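Co-type Nitrile Hydratase beta subunit (Pseudomonas putida, PDB 3QYH) pairs with an alpha subunit to form a cobalt-type nitrile hydratase, an enzyme that hydrates nitriles to the corresponding amides. Local coordinates at residues Pro104-Thr107 with Pro108-Asp112. Sequence-based numbering, arbitrary orientation.
Sequences PVLT and PAIVD
The carbonyl oxygen of T107 receives the amide of I110 in a beta turn, T107-I110, that carries the chain from an irregular loop into the approach to helix 111-117. I110 N lies 3.0 Å from T107 O, with an N-H...O angle of 146°. V111 N adds a weak second bond to T107 O at 3.3 Å, bent to 124°, so one oxygen takes two successive amides. P108, whose ring nitrogen has no hydrogen to give, occupies the second position of the turn.

The side chain of I110 folds back over the turn. With CG1 set between the backbone N and the carbonyl carbon (chi1 70°) and the chain then extended, CD1 reaches V105 O at 3.3 Å. On the way CG1 passes T107 OG1 at 3.7 Å, the two side chains crossing at a slant. An alanine in place of I110 would probably leave V105 O and the T107 hydroxyl without this aliphatic cover.

V111 turns its CG2 methyl to L106, meeting CG at 4.1 Å, and the same methyl lies 3.4 Å from T107 O. L106 is buried and also packs on A39 and A42 of helix 28-43, while an apolar side chain of the partner protein chain packs on L106, and V111 also meets an apolar side chain of that chain. Before the turn, V105 N is hydrogen-bonded to N43 OD1, tying the loop between helix 88-93 and helix 111-117 to the end of helix 28-43.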
# COMPACT_ATOMS: atom_id res chain seq x y z
N PRO B 104 -24.52 -5.02 11.88
CA PRO B 104 -23.11 -4.99 11.46
C PRO B 104 -22.65 -6.36 11.04
O PRO B 104 -22.92 -7.34 11.73
CB PRO B 104 -22.36 -4.55 12.73
CG PRO B 104 -23.39 -3.92 13.60
CD PRO B 104 -24.70 -4.64 13.29
N VAL B 105 -21.96 -6.44 9.91
CA VAL B 105 -21.42 -7.72 9.49
C VAL B 105 -20.15 -8.04 10.25
O VAL B 105 -19.90 -9.18 10.60
CB VAL B 105 -21.17 -7.73 7.96
CG1 VAL B 105 -20.44 -9.00 7.55
CG2 VAL B 105 -22.49 -7.61 7.24
N LEU B 106 -19.33 -7.02 10.53
CA LEU B 106 -18.10 -7.28 11.28
C LEU B 106 -18.41 -7.32 12.78
O LEU B 106 -18.56 -6.29 13.41
CB LEU B 106 -17.05 -6.21 11.00
CG LEU B 106 -15.68 -6.49 11.60
CD1 LEU B 106 -14.96 -7.62 10.86
CD2 LEU B 106 -14.83 -5.22 11.60
N THR B 107 -18.49 -8.53 13.33
CA THR B 107 -18.78 -8.72 14.75
C THR B 107 -17.54 -9.22 15.48
O THR B 107 -16.63 -9.78 14.85
CB THR B 107 -19.89 -9.76 14.93
OG1 THR B 107 -19.46 -10.99 14.34
CG2 THR B 107 -21.18 -9.29 14.24
N PRO B 108 -17.51 -9.07 16.81
CA PRO B 108 -16.31 -9.47 17.56
C PRO B 108 -15.87 -10.92 17.30
O PRO B 108 -14.67 -11.15 17.20
CB PRO B 108 -16.74 -9.29 19.01
CG PRO B 108 -17.75 -8.19 18.95
CD PRO B 108 -18.52 -8.43 17.67
N ALA B 109 -16.81 -11.85 17.16
CA ALA B 109 -16.49 -13.25 16.91
C ALA B 109 -15.70 -13.52 15.63
O ALA B 109 -14.94 -14.48 15.57
CB ALA B 109 -17.76 -14.08 16.93
N ILE B 110 -15.90 -12.70 14.60
CA ILE B 110 -15.21 -12.96 13.34
C ILE B 110 -14.02 -12.04 13.01
O ILE B 110 -13.37 -12.24 11.98
CB ILE B 110 -16.19 -12.97 12.17
CG1 ILE B 110 -16.70 -11.56 11.88
CG2 ILE B 110 -17.36 -13.90 12.45
CD1 ILE B 110 -17.56 -11.51 10.62
N VAL B 111 -13.75 -11.05 13.85
CA VAL B 111 -12.68 -10.09 13.56
C VAL B 111 -11.35 -10.81 13.25
O VAL B 111 -10.76 -10.62 12.19
CB VAL B 111 -12.48 -9.06 14.70
CG1 VAL B 111 -11.16 -8.24 14.48
CG2 VAL B 111 -13.67 -8.09 14.77
N ASP B 112 -10.90 -11.65 14.15
CA ASP B 112 -9.60 -12.30 13.95
C ASP B 112 -9.53 -13.11 12.66
O ASP B 112 -8.56 -13.00 11.91
CB ASP B 112 -9.21 -13.17 15.13
CG ASP B 112 -7.85 -13.83 14.92
OD1 ASP B 112 -6.84 -13.09 14.84
OD2 ASP B 112 -7.78 -15.08 14.81